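Local coordinates for protein quinoline 2-oxidoreductase large subunit (Pseudomonas putida, PDB 1T3Q) that carries the molybdopterin cytosine dinucleotide molybdenum centre of a xanthine dehydrogenase-family hydroxylase and probably oxidises quinoline at its 2-position, at residues Q85-T90 with A234-I239; P412-N415 with Q419-R422; R567-A572 with E581-E586; V606-A609 with A614-P617. All coordinates share one frame; numbering follows the deposited sequence.

Contact 1 (Q85-T90 with A234-I239); sequences QGIVAT and AMFCAI
Phe236, from helix 226-237, lays its ring against the backbone of Gly86, Ile87 and Val88. Its CB is directed at the strand segment and already lies 4.0 Å from Gly86 O. With CG anti to the carbonyl carbon (chi1 -61°), the ring continues in the same direction. Gly86 O stands over one face near the rim, 3.6 Å from Phe236 CG, and CD2 meets the same oxygen. Further along, CE1 approaches Ile87 CA, a CH-pi contact in which CA sits 4.3 Å from the ring centroid and 22° off the normal. The methyl CG2 of Ile87 touches Phe236 CE1 at 4.0 Å, and the isoleucine side chain also touches Leu329 and Pro263. Across the ring tip, Phe236 CE2 packs on Val88 CB at 4.0 Å. Phe236 CZ ends the path 3.5 Å from Val88 N, which approaches obliquely. A water accepts from Gln85 N and donates weakly to Phe236 O. Leu261 of the preceding loop and Leu266 of helix 263-275 also touch the phenylalanine side chain. This is aromatic packing on a peptide backbone, joining the a/b hammerhead domain to the first molybdopterin cofactor-binding region.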
loop_
_atom_site.group_PDB
_atom_site.type_symbol
_atom_site.label_atom_id
_atom_site.label_comp_id
_atom_site.label_asym_id
_atom_site.label_seq_id
_atom_site.Cartn_x
_atom_site.Cartn_y
_atom_site.Cartn_z
ATOM N N GLN B 85 -18.906 9.877 -21.765
ATOM C CA GLN B 85 -18.911 10.564 -23.047
ATOM C C GLN B 85 -17.509 11.098 -23.345
ATOM O O GLN B 85 -17.209 11.496 -24.471
ATOM C CB GLN B 85 -19.930 11.711 -23.042
ATOM C CG GLN B 85 -19.438 12.988 -22.381
ATOM C CD GLN B 85 -20.456 14.117 -22.451
ATOM O OE1 GLN B 85 -21.160 14.277 -23.455
ATOM N NE2 GLN B 85 -20.525 14.918 -21.393
ATOM N N GLY B 86 -16.651 11.111 -22.330
ATOM C CA GLY B 86 -15.292 11.575 -22.540
ATOM C C GLY B 86 -14.868 12.828 -21.794
ATOM O O GLY B 86 -15.532 13.283 -20.864
ATOM N N ILE B 87 -13.753 13.398 -22.235
ATOM C CA ILE B 87 -13.182 14.581 -21.612
ATOM C C ILE B 87 -13.752 15.879 -22.168
ATOM O O ILE B 87 -13.497 16.227 -23.317
ATOM C CB ILE B 87 -11.650 14.599 -21.799
ATOM C CG1 ILE B 87 -11.051 13.299 -21.247
ATOM C CG2 ILE B 87 -11.053 15.809 -21.099
ATOM C CD1 ILE B 87 -9.559 13.158 -21.486
ATOM N N VAL B 88 -14.523 16.580 -21.341
ATOM C CA VAL B 88 -15.122 17.855 -21.727
ATOM C C VAL B 88 -14.131 18.966 -21.391
ATOM O O VAL B 88 -13.745 19.130 -20.236
ATOM C CB VAL B 88 -16.432 18.108 -20.954
ATOM C CG1 VAL B 88 -17.082 19.408 -21.425
ATOM C CG2 VAL B 88 -17.378 16.937 -21.154
ATOM N N ALA B 89 -13.716 19.721 -22.401
ATOM C CA ALA B 89 -12.754 20.794 -22.194
ATOM C C ALA B 89 -13.278 22.117 -22.723
ATOM O O ALA B 89 -13.585 22.246 -23.908
ATOM C CB ALA B 89 -11.430 20.445 -22.879
ATOM N N THR B 90 -13.365 23.104 -21.842
ATOM C CA THR B 90 -13.852 24.417 -22.238
ATOM C C THR B 90 -13.133 25.527 -21.482
ATOM O O THR B 90 -12.371 25.266 -20.548
ATOM C CB THR B 90 -15.369 24.537 -21.991
ATOM O OG1 THR B 90 -15.855 25.748 -22.591
ATOM C CG2 THR B 90 -15.669 24.541 -20.496
ATOM N N ALA B 234 -14.207 11.509 -11.119
ATOM C CA ALA B 234 -15.512 11.500 -10.470
ATOM C C ALA B 234 -16.588 12.038 -11.411
ATOM O O ALA B 234 -17.656 11.443 -11.550
ATOM C CB ALA B 234 -15.471 12.337 -9.200
ATOM N N MET B 235 -16.294 13.157 -12.061
ATOM C CA MET B 235 -17.245 13.784 -12.968
ATOM C C MET B 235 -17.456 13.065 -14.300
ATOM O O MET B 235 -18.592 12.837 -14.711
ATOM C CB MET B 235 -16.832 15.233 -13.233
ATOM C CG MET B 235 -16.713 16.066 -11.966
ATOM S SD MET B 235 -17.040 17.816 -12.249
ATOM C CE MET B 235 -15.429 18.470 -12.399
ATOM N N PHE B 236 -16.368 12.699 -14.968
ATOM C CA PHE B 236 -16.469 12.041 -16.261
ATOM C C PHE B 236 -16.847 10.559 -16.221
ATOM O O PHE B 236 -17.260 10.003 -17.235
ATOM C CB PHE B 236 -15.164 12.245 -17.039
ATOM C CG PHE B 236 -14.847 13.695 -17.321
ATOM C CD1 PHE B 236 -13.532 14.116 -17.468
ATOM C CD2 PHE B 236 -15.866 14.639 -17.434
ATOM C CE1 PHE B 236 -13.230 15.458 -17.723
ATOM C CE2 PHE B 236 -15.575 15.980 -17.690
ATOM C CZ PHE B 236 -14.252 16.389 -17.833
ATOM N N CYS B 237 -16.713 9.921 -15.061
ATOM C CA CYS B 237 -17.073 8.510 -14.928
ATOM C C CYS B 237 -18.282 8.358 -14.014
ATOM O O CYS B 237 -18.758 7.248 -13.781
ATOM C CB CYS B 237 -15.909 7.697 -14.355
ATOM S SG CYS B 237 -14.441 7.662 -15.402
ATOM N N ALA B 238 -18.767 9.480 -13.491
ATOM C CA ALA B 238 -19.917 9.473 -12.595
ATOM C C ALA B 238 -19.692 8.536 -11.408
ATOM O O ALA B 238 -20.503 7.650 -11.131
ATOM C CB ALA B 238 -21.178 9.065 -13.357
ATOM N N ILE B 239 -18.570 8.732 -10.722
ATOM C CA ILE B 239 -18.227 7.943 -9.546
ATOM C C ILE B 239 -18.144 8.945 -8.396
ATOM O O ILE B 239 -17.518 9.992 -8.532
ATOM C CB ILE B 239 -16.861 7.235 -9.731
ATOM C CG1 ILE B 239 -16.965 6.210 -10.867
ATOM C CG2 ILE B 239 -16.432 6.559 -8.429
ATOM C CD1 ILE B 239 -15.674 5.453 -11.157
HETATM O O HOH W 1 -19.785 11.109 -19.278
#

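Contact 2 (P412-N415 with Q419-R422); sequences PFTN and QTHR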
loop_
_atom_site.group_PDB
_atom_site.type_symbol
_atom_site.label_atom_id
_atom_site.label_comp_id
_atom_site.label_asym_id
_atom_site.label_seq_id
_atom_site.Cartn_x
_atom_site.Cartn_y
_atom_site.Cartn_z
ATOM N N PRO B 412 5.965 51.187 -10.071
ATOM C CA PRO B 412 5.159 50.207 -10.808
ATOM C C PRO B 412 4.796 50.728 -12.189
ATOM O O PRO B 412 4.502 51.914 -12.354
ATOM C CB PRO B 412 3.934 50.034 -9.917
ATOM C CG PRO B 412 3.743 51.427 -9.372
ATOM C CD PRO B 412 5.164 51.830 -9.009
ATOM N N PHE B 413 4.816 49.844 -13.178
ATOM C CA PHE B 413 4.508 50.229 -14.551
ATOM C C PHE B 413 3.554 49.244 -15.226
ATOM O O PHE B 413 3.799 48.038 -15.227
ATOM C CB PHE B 413 5.805 50.308 -15.358
ATOM C CG PHE B 413 5.604 50.710 -16.784
ATOM C CD1 PHE B 413 5.438 52.050 -17.127
ATOM C CD2 PHE B 413 5.538 49.747 -17.787
ATOM C CE1 PHE B 413 5.206 52.423 -18.451
ATOM C CE2 PHE B 413 5.305 50.107 -19.110
ATOM C CZ PHE B 413 5.138 51.449 -19.442
ATOM N N THR B 414 2.473 49.758 -15.807
ATOM C CA THR B 414 1.511 48.900 -16.501
ATOM C C THR B 414 1.673 49.074 -18.008
ATOM O O THR B 414 1.484 50.171 -18.536
ATOM C CB THR B 414 0.054 49.243 -16.112
ATOM O OG1 THR B 414 -0.123 49.061 -14.703
ATOM C CG2 THR B 414 -0.919 48.333 -16.844
ATOM N N ASN B 415 2.022 47.997 -18.710
ATOM C CA ASN B 415 2.214 48.098 -20.149
ATOM C C ASN B 415 0.907 48.106 -20.929
ATOM O O ASN B 415 -0.175 47.979 -20.359
ATOM C CB ASN B 415 3.144 46.984 -20.668
ATOM C CG ASN B 415 2.530 45.598 -20.575
ATOM O OD1 ASN B 415 1.307 45.435 -20.559
ATOM N ND2 ASN B 415 3.389 44.581 -20.543
ATOM N N GLN B 419 -0.186 44.377 -18.160
ATOM C CA GLN B 419 0.638 43.682 -17.179
ATOM C C GLN B 419 1.365 44.742 -16.365
ATOM O O GLN B 419 2.046 45.604 -16.921
ATOM C CB GLN B 419 1.663 42.750 -17.839
ATOM C CG GLN B 419 2.411 41.890 -16.810
ATOM C CD GLN B 419 3.500 41.012 -17.416
ATOM O OE1 GLN B 419 4.510 41.506 -17.917
ATOM N NE2 GLN B 419 3.297 39.699 -17.365
ATOM N N THR B 420 1.214 44.683 -15.051
ATOM C CA THR B 420 1.865 45.650 -14.182
ATOM C C THR B 420 3.155 45.085 -13.597
ATOM O O THR B 420 3.146 44.042 -12.944
ATOM C CB THR B 420 0.934 46.076 -13.022
ATOM O OG1 THR B 420 -0.272 46.635 -13.562
ATOM C CG2 THR B 420 1.617 47.122 -12.142
ATOM N N HIS B 421 4.261 45.776 -13.847
ATOM C CA HIS B 421 5.560 45.363 -13.327
ATOM C C HIS B 421 5.740 46.074 -11.985
ATOM O O HIS B 421 5.625 47.301 -11.911
ATOM C CB HIS B 421 6.679 45.774 -14.291
ATOM C CG HIS B 421 6.489 45.283 -15.693
ATOM N ND1 HIS B 421 5.605 45.866 -16.575
ATOM C CD2 HIS B 421 7.084 44.274 -16.372
ATOM C CE1 HIS B 421 5.667 45.240 -17.738
ATOM N NE2 HIS B 421 6.557 44.269 -17.641
ATOM N N ARG B 422 6.026 45.314 -10.929
ATOM C CA ARG B 422 6.180 45.895 -9.597
ATOM C C ARG B 422 7.574 45.801 -8.979
ATOM O O ARG B 422 8.018 46.731 -8.307
ATOM C CB ARG B 422 5.138 45.282 -8.654
ATOM C CG ARG B 422 3.704 45.567 -9.105
ATOM C CD ARG B 422 2.663 45.057 -8.124
ATOM N NE ARG B 422 1.314 45.309 -8.629
ATOM C CZ ARG B 422 0.743 46.509 -8.675
ATOM N NH1 ARG B 422 -0.483 46.638 -9.159
ATOM N NH2 ARG B 422 1.385 47.578 -8.218
HETATM O O HOH W 2 4.668 41.612 -20.555
#
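Phe413 and His421 face each other as the hydrogen-bonded pair of a short antiparallel hairpin, and Phe413 O takes two donors from the same histidine. His421 N reaches it at 2.7 Å, and His421 ND1 at 3.1 Å from the opposite face of the carbonyl plane. The oxygen lies in the imidazole plane, although ND1 itself stands 36° out of the carbonyl plane. Phe413 N completes the pair by donating to His421 O at 3.0 Å. On the other side of the hairpin, Thr414 OG1 and Thr420 OG1 share a 2.7 Å hydrogen bond across the non-hydrogen-bonded pair. At the turn end, Asn415 N donates to Gln419 O at 3.0 Å, and Gln419 N returns a 3.0 Å bond to Asn415 OD1, meeting it well above the amide plane. The asparagine reaches this position with CG between its backbone N and carbonyl carbon (chi1 68°). Gln419 OE1 receives Asn464 ND2 and a water at 2.6 Å, and Arg422 NE pairs with Asp634. With ND1 giving its hydrogen to Phe413 O and NE2 near Gly346 O, His421 has carbonyl partners at both nitrogens, which may favour the doubly protonated form, though the NE2 bond is weak.

Contact 3 (R567-A572 with E581-E586); sequences RVKQLA and EDIVIE
Lys569 and Ile583 form the centre of the contact, their side chains sliding past each other in opposite directions. Lys569 CB lies 3.9 Å from Ile583 CB, and Lys569 CG is equally close to the CG2 methyl. The lysine chain then bends at chi3 (63°), which brings CE over the strand backbone, 3.2 Å from Ile583 O. Its charged end belongs elsewhere: NZ forms a salt bridge with Glu566, earlier on the helix, a pairing that probably helps keep the methylenes along the isoleucine. Ile583 also turns CG1 towards the helix backbone, 3.7 Å from Lys569 O, while its CG2 meets Ala572 CB at 4.2 Å. Two residues further along the strand, Ile585 keeps an extended side chain (chi2 -178°), and this carries CD1 to Val568 CG1 at 3.9 Å, the two crossing at about a right angle. No hydrogen bond links the segments; apart from the approach of Lys569 CE to Ile583 O, the contact is mostly apolar packing. In the second shell, Val590 and Val592 touch Ile583. Val584 pairs with His591 of strand 589-592, and Asp582, just before the strand, with Ala593. Strand 583-586, at the edge of a three-stranded antiparallel sheet, passes segment 567-572 of helix 549-576 with axes 8.4 Å apart and N-to-C directions 116° apart, and helix 602-611 meets the same region through Phe602 and Val605.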
loop_
_atom_site.group_PDB
_atom_site.type_symbol
_atom_site.label_atom_id
_atom_site.label_comp_id
_atom_site.label_asym_id
_atom_site.label_seq_id
_atom_site.Cartn_x
_atom_site.Cartn_y
_atom_site.Cartn_z
ATOM N N ARG B 567 -0.591 28.905 17.949
ATOM C CA ARG B 567 -1.070 28.206 19.131
ATOM C C ARG B 567 0.097 27.853 20.048
ATOM O O ARG B 567 -0.048 27.836 21.270
ATOM C CB ARG B 567 -1.871 26.968 18.719
ATOM C CG ARG B 567 -3.194 27.361 18.075
ATOM C CD ARG B 567 -3.923 26.211 17.398
ATOM N NE ARG B 567 -5.088 26.711 16.671
ATOM C CZ ARG B 567 -5.763 26.015 15.762
ATOM N NH1 ARG B 567 -6.805 26.558 15.149
ATOM N NH2 ARG B 567 -5.394 24.777 15.459
ATOM N N VAL B 568 1.259 27.592 19.457
ATOM C CA VAL B 568 2.445 27.281 20.243
ATOM C C VAL B 568 2.898 28.572 20.947
ATOM O O VAL B 568 3.299 28.550 22.112
ATOM C CB VAL B 568 3.594 26.730 19.345
ATOM C CG1 VAL B 568 4.908 26.694 20.126
ATOM C CG2 VAL B 568 3.250 25.315 18.871
ATOM N N LYS B 569 2.811 29.698 20.242
ATOM C CA LYS B 569 3.205 30.989 20.814
ATOM C C LYS B 569 2.283 31.373 21.973
ATOM O O LYS B 569 2.733 31.915 22.983
ATOM C CB LYS B 569 3.177 32.075 19.734
ATOM C CG LYS B 569 4.286 31.928 18.689
ATOM C CD LYS B 569 3.993 32.712 17.412
ATOM C CE LYS B 569 3.924 34.214 17.658
ATOM N NZ LYS B 569 3.638 34.975 16.401
ATOM N N GLN B 570 0.993 31.084 21.826
ATOM C CA GLN B 570 0.014 31.386 22.864
ATOM C C GLN B 570 0.289 30.599 24.135
ATOM O O GLN B 570 0.193 31.128 25.241
ATOM C CB GLN B 570 -1.397 31.064 22.373
ATOM C CG GLN B 570 -1.814 31.869 21.168
ATOM C CD GLN B 570 -3.158 31.445 20.621
ATOM O OE1 GLN B 570 -3.589 31.928 19.579
ATOM N NE2 GLN B 570 -3.827 30.541 21.321
ATOM N N LEU B 571 0.616 29.323 23.981
ATOM C CA LEU B 571 0.897 28.482 25.130
ATOM C C LEU B 571 2.211 28.912 25.773
ATOM O O LEU B 571 2.325 28.979 26.997
ATOM C CB LEU B 571 0.986 27.012 24.706
ATOM C CG LEU B 571 1.315 26.021 25.822
ATOM C CD1 LEU B 571 0.278 26.149 26.927
ATOM C CD2 LEU B 571 1.331 24.597 25.272
ATOM N N ALA B 572 3.205 29.198 24.941
ATOM C CA ALA B 572 4.509 29.614 25.437
ATOM C C ALA B 572 4.405 30.953 26.164
ATOM O O ALA B 572 5.011 31.145 27.220
ATOM C CB ALA B 572 5.490 29.719 24.283
ATOM N N GLU B 581 2.129 37.463 20.607
ATOM C CA GLU B 581 2.693 38.228 19.505
ATOM C C GLU B 581 4.180 38.517 19.701
ATOM O O GLU B 581 4.889 38.810 18.741
ATOM C CG GLU B 581 1.986 40.438 20.566
ATOM N N ASP B 582 4.652 38.421 20.942
ATOM C CA ASP B 582 6.055 38.699 21.253
ATOM C C ASP B 582 6.925 37.450 21.355
ATOM O O ASP B 582 8.101 37.524 21.716
ATOM C CB ASP B 582 6.132 39.488 22.558
ATOM C CG ASP B 582 5.466 40.843 22.449
ATOM O OD1 ASP B 582 4.918 41.318 23.461
ATOM O OD2 ASP B 582 5.499 41.433 21.348
ATOM N N ILE B 583 6.342 36.305 21.026
ATOM C CA ILE B 583 7.056 35.034 21.083
ATOM C C ILE B 583 7.584 34.647 19.705
ATOM O O ILE B 583 6.899 34.827 18.699
ATOM C CB ILE B 583 6.121 33.897 21.569
ATOM C CG1 ILE B 583 5.583 34.213 22.972
ATOM C CG2 ILE B 583 6.864 32.566 21.553
ATOM C CD1 ILE B 583 6.650 34.272 24.054
ATOM N N VAL B 584 8.808 34.127 19.659
ATOM C CA VAL B 584 9.388 33.672 18.399
ATOM C C VAL B 584 9.915 32.257 18.603
ATOM O O VAL B 584 10.112 31.820 19.734
ATOM C CB VAL B 584 10.571 34.567 17.921
ATOM C CG1 VAL B 584 10.091 35.989 17.666
ATOM C CG2 VAL B 584 11.690 34.553 18.946
ATOM N N ILE B 585 10.113 31.536 17.507
ATOM C CA ILE B 585 10.659 30.186 17.571
ATOM C C ILE B 585 11.866 30.194 16.650
ATOM O O ILE B 585 11.742 30.472 15.459
ATOM C CB ILE B 585 9.658 29.120 17.079
ATOM C CG1 ILE B 585 8.332 29.254 17.829
ATOM C CG2 ILE B 585 10.240 27.727 17.316
ATOM C CD1 ILE B 585 7.292 28.200 17.452
ATOM N N GLU B 586 13.035 29.907 17.208
ATOM C CA GLU B 586 14.269 29.905 16.433
ATOM C C GLU B 586 15.210 28.832 16.949
ATOM O O GLU B 586 15.388 28.688 18.157
ATOM C CB GLU B 586 14.972 31.262 16.549
ATOM C CG GLU B 586 14.227 32.442 15.948
ATOM C CD GLU B 586 14.929 33.761 16.228
ATOM O OE1 GLU B 586 16.181 33.772 16.244
ATOM O OE2 GLU B 586 14.236 34.787 16.422
#

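Contact 4 (V606-A609 with A614-P617); sequences VGAA and ATHP
Ala608 and Thr615 make the van der Waals part of the contact: the methyl CB of Ala608 lies 3.5 Å from Thr615 OG1. Thr615 points its CB at the helix, and the hydroxyl occupies the position between its backbone N and carbonyl carbon (chi1 69°). There OG1 can face the alanine while its polar need is met by a hydrogen bond with Ala612 O, just beyond the helix. Leu571 and Leu575 of helix 549-576 also pack on Thr615. Polar approaches come from His616. Its ring presents an edge to the helix, with the oxygens of Ala608 and Ala609 both near the ring plane, and NE2 stands 3.0 Å from Ala609 O; the placement of CE1 against Ala608 O is doubtful. The arrangement is a chain reversal: helix 602-611 ends, a few residues turn, and the 3-10 segment with the residues after it folds back beside the helix. The two carbonyls lie towards the C-terminal end of that helix, where the helix dipole would probably add to the negative potential around them. Aromatic contact adds Phe620, whose ring meets that of His616 edge-to-face. Further apolar packing surrounds the site: Ala609 rests on Leu571 and Leu624, and His616 touches Ala622 as well as Met1 of the second subunit.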
loop_
_atom_site.group_PDB
_atom_site.type_symbol
_atom_site.label_atom_id
_atom_site.label_comp_id
_atom_site.label_asym_id
_atom_site.label_seq_id
_atom_site.Cartn_x
_atom_site.Cartn_y
_atom_site.Cartn_z
ATOM N N VAL B 606 5.416 22.005 22.903
ATOM C CA VAL B 606 4.556 21.095 22.158
ATOM C C VAL B 606 4.114 19.958 23.069
ATOM O O VAL B 606 2.948 19.569 23.063
ATOM C CB VAL B 606 5.291 20.528 20.921
ATOM C CG1 VAL B 606 4.448 19.433 20.249
ATOM C CG2 VAL B 606 5.573 21.657 19.939
ATOM N N GLY B 607 5.050 19.429 23.854
ATOM C CA GLY B 607 4.719 18.350 24.768
ATOM C C GLY B 607 3.569 18.750 25.677
ATOM O O GLY B 607 2.626 17.980 25.889
ATOM N N ALA B 608 3.640 19.967 26.205
ATOM C CA ALA B 608 2.604 20.487 27.093
ATOM C C ALA B 608 1.288 20.722 26.351
ATOM O O ALA B 608 0.214 20.517 26.909
ATOM C CB ALA B 608 3.080 21.798 27.746
ATOM N N ALA B 609 1.369 21.158 25.098
ATOM C CA ALA B 609 0.159 21.404 24.317
ATOM C C ALA B 609 -0.638 20.115 24.180
ATOM O O ALA B 609 -1.867 20.112 24.291
ATOM C CB ALA B 609 0.520 21.948 22.933
ATOM N N ALA B 614 -3.242 21.349 32.220
ATOM C CA ALA B 614 -3.154 22.414 33.211
ATOM C C ALA B 614 -2.353 23.638 32.773
ATOM O O ALA B 614 -2.526 24.720 33.331
ATOM C CB ALA B 614 -2.579 21.860 34.508
ATOM N N THR B 615 -1.485 23.477 31.777
ATOM C CA THR B 615 -0.658 24.586 31.304
ATOM C C THR B 615 -1.321 25.444 30.225
ATOM O O THR B 615 -0.786 26.483 29.842
ATOM C CB THR B 615 0.691 24.078 30.730
ATOM O OG1 THR B 615 0.454 23.372 29.507
ATOM C CG2 THR B 615 1.379 23.141 31.714
ATOM N N HIS B 616 -2.482 25.015 29.740
ATOM C CA HIS B 616 -3.187 25.737 28.686
ATOM C C HIS B 616 -3.867 27.019 29.157
ATOM O O HIS B 616 -4.505 27.039 30.205
ATOM C CB HIS B 616 -4.260 24.844 28.055
ATOM C CG HIS B 616 -3.724 23.597 27.424
ATOM N ND1 HIS B 616 -2.396 23.230 27.496
ATOM C CD2 HIS B 616 -4.343 22.626 26.712
ATOM C CE1 HIS B 616 -2.222 22.087 26.855
ATOM N NE2 HIS B 616 -3.388 21.700 26.370
ATOM N N PRO B 617 -3.738 28.107 28.381
ATOM C CA PRO B 617 -4.375 29.373 28.758
ATOM C C PRO B 617 -5.876 29.279 28.458
ATOM O O PRO B 617 -6.309 28.430 27.674
ATOM C CB PRO B 617 -3.663 30.391 27.873
ATOM C CG PRO B 617 -3.370 29.597 26.631
ATOM C CD PRO B 617 -2.867 28.289 27.206
#

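In the fold
From the N terminus, contact 1 closes first, over 144 residues, tying the hammerhead domain to the first molybdopterin-binding region. Contact 2 is local, a hairpin whose segments are only three residues apart, about 22 Å from contact 1 between nearest atoms. Contact 3 closes the short connection from helix 549-576 to strand 583-586, and contact 4 the reversal after helix 602-611. All four follow in series; none nests or crosses. Contacts 3 and 4 both belong to the second molybdopterin cofactor-binding region and touch each other: Leu571 of the helix in contact 3 places CD1 3.8 Å from Pro617 CD and CD2 3.4 Å from Ala609 N, joining the two far from the chain's centre.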